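Local coordinates for protein aminoglycoside acetyltransferase meta-AAC0020 (Uncultured bacterium, PDB 5F47) that probably transfers an acetyl group from acetyl-coenzyme A to aminoglycoside antibiotics, as a resistance enzyme of the GNAT family, at residues 52-64 against 68-80. Residues are numbered along the deposited sequence; the frame is centred on the assembly and turned at random. Where two conformers were deposited one is given.
Sequences LNQNNFYVFVALL and IVGGLTSYVLEQY. With CA (calcium ion), chain I.
Phe57 lays its ring against Tyr75, its non-hydrogen-bonded partner across two antiparallel strands. CG of Phe57 stands anti to the backbone N (chi1 -179°), which swings the ring over the neighbouring strand until CD1 sits 3.6 Å from CE2 of Tyr75, above the rim of one tyrosine face. The planes meet at 54°, neither stacked nor perpendicular, and the far end of the phenylalanine reaches CB and CG2 of Thr73. Toward the turn the same face of the sheet continues with Ile68, whose CD1 lodges between Val61 and Leu63, 3.5 Å from Leu63 CD2. Gly71 lets the backbones come close here, its CA 4.0 Å from that of Val61.

On the opposite face Phe60 and Leu72 run side by side, and Val76 CG2 meets the edge of the Tyr58 ring. Ser74 OG donates to Tyr58 O at 2.9 Å, supplementing a weak, bent backbone bond from Ser74 N to the same oxygen; the hydroxyl also bonds Tyr115. Helix 103-117 covers this side, with Phe114 meeting both Tyr58 and Phe60 edge-to-face. On the Phe57 side, Phe24 and Leu27 of helix 21-34 pack on Val59, while Tyr75 OH bonds Glu78 O of the second subunit.

Beyond the strand start, Asn53 O and Asn55 OD1 each bind calcium at 2.4 Å, with Glu18 and four waters completing the site. At the other end Val69 and Gly70 both face Ala62 in a classic beta bulge. Strands 57-64 and 67-77 thus form the antiparallel hairpin central to the GNAT sheet, with helices on both faces.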
loop_
_atom_site.group_PDB
_atom_site.type_symbol
_atom_site.label_atom_id
_atom_site.label_comp_id
_atom_site.label_asym_id
_atom_site.label_seq_id
_atom_site.Cartn_x
_atom_site.Cartn_y
_atom_site.Cartn_z
ATOM N N LEU B 52 -12.284 8.709 6.677
ATOM C CA LEU B 52 -13.429 8.457 5.809
ATOM C C LEU B 52 -13.636 9.588 4.813
ATOM O O LEU B 52 -14.133 9.357 3.697
ATOM C CB LEU B 52 -14.687 8.242 6.655
ATOM C CG LEU B 52 -15.919 7.653 5.984
ATOM C CD1 LEU B 52 -15.587 6.268 5.459
ATOM C CD2 LEU B 52 -17.057 7.588 6.991
ATOM N N ASN B 53 -13.263 10.810 5.205
ATOM C CA ASN B 53 -13.373 11.984 4.332
ATOM C C ASN B 53 -12.332 12.051 3.214
ATOM O O ASN B 53 -12.510 12.799 2.259
ATOM C CB ASN B 53 -13.254 13.284 5.149
ATOM C CG ASN B 53 -14.500 13.604 5.958
ATOM O OD1 ASN B 53 -15.575 13.043 5.741
ATOM N ND2 ASN B 53 -14.355 14.528 6.900
ATOM N N GLN B 54 -11.233 11.305 3.345
ATOM C CA GLN B 54 -10.161 11.377 2.341
ATOM C C GLN B 54 -10.665 10.897 0.986
ATOM O O GLN B 54 -11.440 9.945 0.906
ATOM C CB GLN B 54 -8.937 10.552 2.767
ATOM C CG GLN B 54 -8.281 11.040 4.053
ATOM C CD GLN B 54 -7.088 10.210 4.505
ATOM O OE1 GLN B 54 -6.634 10.330 5.654
ATOM N NE2 GLN B 54 -6.557 9.379 3.608
ATOM N N ASN B 55 -10.209 11.552 -0.073
ATOM C CA ASN B 55 -10.647 11.177 -1.414
ATOM C C ASN B 55 -9.761 10.114 -2.062
ATOM O O ASN B 55 -9.885 9.836 -3.265
ATOM C CB ASN B 55 -10.718 12.413 -2.304
ATOM C CG ASN B 55 -11.683 13.445 -1.766
ATOM O OD1 ASN B 55 -12.687 13.098 -1.140
ATOM N ND2 ASN B 55 -11.389 14.720 -2.005
ATOM N N ASN B 56 -8.881 9.523 -1.260
ATOM C CA ASN B 56 -8.023 8.417 -1.707
ATOM C C ASN B 56 -8.219 7.161 -0.871
ATOM O O ASN B 56 -7.365 6.271 -0.846
ATOM C CB ASN B 56 -6.568 8.845 -1.660
ATOM C CG ASN B 56 -6.171 9.383 -0.304
ATOM O OD1 ASN B 56 -6.804 9.072 0.723
ATOM N ND2 ASN B 56 -5.103 10.170 -0.282
ATOM N N PHE B 57 -9.364 7.090 -0.200
ATOM C CA PHE B 57 -9.692 5.976 0.677
ATOM C C PHE B 57 -11.142 5.610 0.460
ATOM O O PHE B 57 -12.019 6.466 0.544
ATOM C CB PHE B 57 -9.440 6.366 2.144
ATOM C CG PHE B 57 -9.730 5.279 3.121
ATOM C CD1 PHE B 57 -8.892 4.175 3.200
ATOM C CD2 PHE B 57 -10.828 5.363 3.979
ATOM C CE1 PHE B 57 -9.139 3.161 4.127
ATOM C CE2 PHE B 57 -11.080 4.363 4.903
ATOM C CZ PHE B 57 -10.233 3.258 4.979
ATOM N N TYR B 58 -11.396 4.342 0.160
ATOM C CA TYR B 58 -12.757 3.874 -0.103
ATOM C C TYR B 58 -13.039 2.568 0.623
ATOM O O TYR B 58 -12.256 1.623 0.559
ATOM C CB TYR B 58 -12.996 3.683 -1.601
ATOM C CG TYR B 58 -13.051 4.955 -2.391
ATOM C CD1 TYR B 58 -14.210 5.720 -2.420
ATOM C CD2 TYR B 58 -11.964 5.380 -3.132
ATOM C CE1 TYR B 58 -14.281 6.887 -3.162
ATOM C CE2 TYR B 58 -12.028 6.543 -3.879
ATOM C CZ TYR B 58 -13.185 7.291 -3.883
ATOM O OH TYR B 58 -13.256 8.443 -4.630
ATOM N N VAL B 59 -14.210 2.520 1.254
ATOM C CA VAL B 59 -14.646 1.390 2.056
ATOM C C VAL B 59 -15.888 0.779 1.422
ATOM O O VAL B 59 -16.832 1.496 1.077
ATOM C CB VAL B 59 -14.979 1.813 3.498
ATOM C CG1 VAL B 59 -15.350 0.609 4.339
ATOM C CG2 VAL B 59 -13.804 2.551 4.133
ATOM N N PHE B 60 -15.887 -0.538 1.244
ATOM C CA PHE B 60 -17.074 -1.218 0.739
ATOM C C PHE B 60 -17.585 -2.153 1.816
ATOM O O PHE B 60 -16.796 -2.861 2.438
ATOM C CB PHE B 60 -16.761 -1.996 -0.537
ATOM C CG PHE B 60 -16.386 -1.124 -1.701
ATOM C CD1 PHE B 60 -15.109 -0.593 -1.794
ATOM C CD2 PHE B 60 -17.309 -0.820 -2.684
ATOM C CE1 PHE B 60 -14.759 0.220 -2.856
ATOM C CE2 PHE B 60 -16.957 -0.010 -3.754
ATOM C CZ PHE B 60 -15.676 0.519 -3.818
ATOM N N VAL B 61 -18.892 -2.164 2.036
ATOM C CA VAL B 61 -19.465 -3.037 3.054
ATOM C C VAL B 61 -20.578 -3.927 2.532
ATOM O O VAL B 61 -21.222 -3.646 1.518
ATOM C CB VAL B 61 -20.003 -2.228 4.257
ATOM C CG1 VAL B 61 -18.872 -1.415 4.890
ATOM C CG2 VAL B 61 -21.166 -1.320 3.867
ATOM N N ALA B 62 -20.792 -5.022 3.251
ATOM C CA ALA B 62 -21.905 -5.920 2.975
ATOM C C ALA B 62 -22.882 -5.836 4.124
ATOM O O ALA B 62 -22.483 -5.884 5.288
ATOM C CB ALA B 62 -21.420 -7.337 2.788
ATOM N N LEU B 63 -24.166 -5.717 3.798
ATOM C CA LEU B 63 -25.191 -5.487 4.801
ATOM C C LEU B 63 -26.288 -6.520 4.697
ATOM O O LEU B 63 -26.744 -6.833 3.598
ATOM C CB LEU B 63 -25.800 -4.102 4.635
ATOM C CG LEU B 63 -24.926 -2.904 4.981
ATOM C CD1 LEU B 63 -25.181 -1.787 3.990
ATOM C CD2 LEU B 63 -25.242 -2.445 6.389
ATOM N N LEU B 64 -26.687 -7.060 5.840
ATOM C CA LEU B 64 -27.940 -7.788 5.949
ATOM C C LEU B 64 -28.830 -6.929 6.829
ATOM O O LEU B 64 -28.529 -6.719 8.007
ATOM C CB LEU B 64 -27.734 -9.181 6.526
ATOM C CG LEU B 64 -26.987 -10.102 5.563
ATOM C CD1 LEU B 64 -26.724 -11.441 6.212
ATOM C CD2 LEU B 64 -27.811 -10.294 4.292
ATOM N N ILE B 68 -23.746 -4.735 9.411
ATOM C CA ILE B 68 -22.533 -4.986 8.652
ATOM C C ILE B 68 -22.083 -6.427 8.868
ATOM O O ILE B 68 -21.842 -6.840 10.008
ATOM C CB ILE B 68 -21.411 -4.020 9.075
ATOM C CG1 ILE B 68 -21.797 -2.574 8.765
ATOM C CG2 ILE B 68 -20.096 -4.404 8.416
ATOM C CD1 ILE B 68 -21.858 -2.277 7.301
ATOM N N VAL B 69 -21.983 -7.198 7.793
ATOM C CA VAL B 69 -21.579 -8.591 7.922
ATOM C C VAL B 69 -20.289 -8.868 7.148
ATOM O O VAL B 69 -19.790 -9.996 7.108
ATOM C CB VAL B 69 -22.690 -9.540 7.449
ATOM C CG1 VAL B 69 -23.910 -9.418 8.378
ATOM C CG2 VAL B 69 -23.060 -9.259 5.997
ATOM N N GLY B 70 -19.740 -7.824 6.546
ATOM C CA GLY B 70 -18.479 -7.951 5.846
ATOM C C GLY B 70 -18.051 -6.623 5.268
ATOM O O GLY B 70 -18.846 -5.692 5.189
ATOM N N GLY B 71 -16.783 -6.506 4.896
ATOM C CA GLY B 71 -16.367 -5.317 4.189
ATOM C C GLY B 71 -14.902 -5.328 3.844
ATOM O O GLY B 71 -14.174 -6.234 4.262
ATOM N N LEU B 72 -14.477 -4.319 3.094
ATOM C CA LEU B 72 -13.069 -4.178 2.772
ATOM C C LEU B 72 -12.714 -2.707 2.711
ATOM O O LEU B 72 -13.567 -1.847 2.522
ATOM C CB LEU B 72 -12.710 -4.904 1.464
ATOM C CG LEU B 72 -13.159 -4.410 0.090
ATOM C CD1 LEU B 72 -12.398 -3.163 -0.370
ATOM C CD2 LEU B 72 -12.970 -5.544 -0.929
ATOM N N THR B 73 -11.431 -2.431 2.892
ATOM C CA THR B 73 -10.898 -1.076 2.840
ATOM C C THR B 73 -9.912 -1.011 1.693
ATOM O O THR B 73 -9.236 -2.006 1.398
ATOM C CB THR B 73 -10.200 -0.703 4.150
ATOM O OG1 THR B 73 -9.203 -1.701 4.440
ATOM C CG2 THR B 73 -11.207 -0.665 5.296
ATOM N N SER B 74 -9.827 0.151 1.046
ATOM C CA SER B 74 -8.929 0.272 -0.104
ATOM C C SER B 74 -8.342 1.690 -0.167
ATOM O O SER B 74 -8.995 2.666 0.202
ATOM C CB SER B 74 -9.658 -0.116 -1.416
ATOM O OG SER B 74 -10.721 0.776 -1.698
ATOM N N TYR B 75 -7.080 1.758 -0.592
ATOM C CA TYR B 75 -6.329 3.006 -0.741
ATOM C C TYR B 75 -5.977 3.236 -2.198
ATOM O O TYR B 75 -5.492 2.330 -2.883
ATOM C CB TYR B 75 -5.024 2.955 0.065
ATOM C CG TYR B 75 -5.204 2.876 1.556
ATOM C CD1 TYR B 75 -5.381 1.644 2.181
ATOM C CD2 TYR B 75 -5.179 4.020 2.335
ATOM C CE1 TYR B 75 -5.540 1.558 3.562
ATOM C CE2 TYR B 75 -5.335 3.951 3.734
ATOM C CZ TYR B 75 -5.530 2.708 4.329
ATOM O OH TYR B 75 -5.664 2.613 5.699
ATOM N N VAL B 76 -6.202 4.460 -2.647
ATOM C CA VAL B 76 -5.752 4.865 -3.969
ATOM C C VAL B 76 -4.274 5.234 -3.914
ATOM O O VAL B 76 -3.857 6.054 -3.077
ATOM C CB VAL B 76 -6.573 6.060 -4.455
ATOM C CG1 VAL B 76 -6.073 6.547 -5.825
ATOM C CG2 VAL B 76 -8.058 5.681 -4.487
ATOM N N LEU B 77 -3.499 4.627 -4.800
ATOM C CA LEU B 77 -2.096 4.994 -4.966
ATOM C C LEU B 77 -1.865 5.573 -6.360
ATOM O O LEU B 77 -1.800 4.831 -7.351
ATOM C CB LEU B 77 -1.197 3.774 -4.746
ATOM C CG LEU B 77 -1.393 2.976 -3.447
ATOM C CD1 LEU B 77 -0.435 1.784 -3.424
ATOM C CD2 LEU B 77 -1.223 3.846 -2.192
ATOM N N GLU B 78 -1.761 6.894 -6.444
ATOM C CA GLU B 78 -1.397 7.539 -7.700
ATOM C C GLU B 78 0.006 7.111 -8.093
ATOM O O GLU B 78 0.899 7.078 -7.244
ATOM C CB GLU B 78 -1.482 9.055 -7.568
ATOM C CG GLU B 78 -2.881 9.568 -7.298
ATOM C CD GLU B 78 -3.787 9.547 -8.520
ATOM O OE1 GLU B 78 -5.018 9.611 -8.328
ATOM O OE2 GLU B 78 -3.277 9.494 -9.662
ATOM N N GLN B 79 0.191 6.773 -9.369
ATOM C CA GLN B 79 1.464 6.246 -9.862
ATOM C C GLN B 79 2.363 7.256 -10.548
ATOM O O GLN B 79 1.897 8.267 -11.082
ATOM C CB GLN B 79 1.234 5.127 -10.879
ATOM C CG GLN B 79 0.493 3.919 -10.339
ATOM C CD GLN B 79 0.562 2.782 -11.324
ATOM O OE1 GLN B 79 1.542 2.036 -11.356
ATOM N NE2 GLN B 79 -0.466 2.663 -12.172
ATOM N N TYR B 80 3.661 6.966 -10.547
ATOM C CA TYR B 80 4.598 7.704 -11.386
ATOM C C TYR B 80 4.962 6.916 -12.650
ATOM O O TYR B 80 5.653 7.438 -13.508
ATOM C CB TYR B 80 5.870 8.088 -10.594
ATOM C CG TYR B 80 6.377 6.988 -9.695
ATOM C CD1 TYR B 80 7.270 6.029 -10.162
ATOM C CD2 TYR B 80 5.943 6.906 -8.365
ATOM C CE1 TYR B 80 7.720 5.015 -9.330
ATOM C CE2 TYR B 80 6.377 5.892 -7.539
ATOM C CZ TYR B 80 7.271 4.959 -8.021
ATOM O OH TYR B 80 7.702 3.954 -7.182
HETATM CA CA CA I . -14.257 13.317 0.716
HETATM O O HOH W 1 -14.481 10.822 1.174
HETATM O O HOH W 2 -4.570 6.363 -0.459
HETATM O O HOH W 3 -12.919 15.172 1.290
HETATM O O HOH W 4 -15.117 15.052 -0.683
HETATM O O HOH W 5 -15.841 12.332 -0.760
#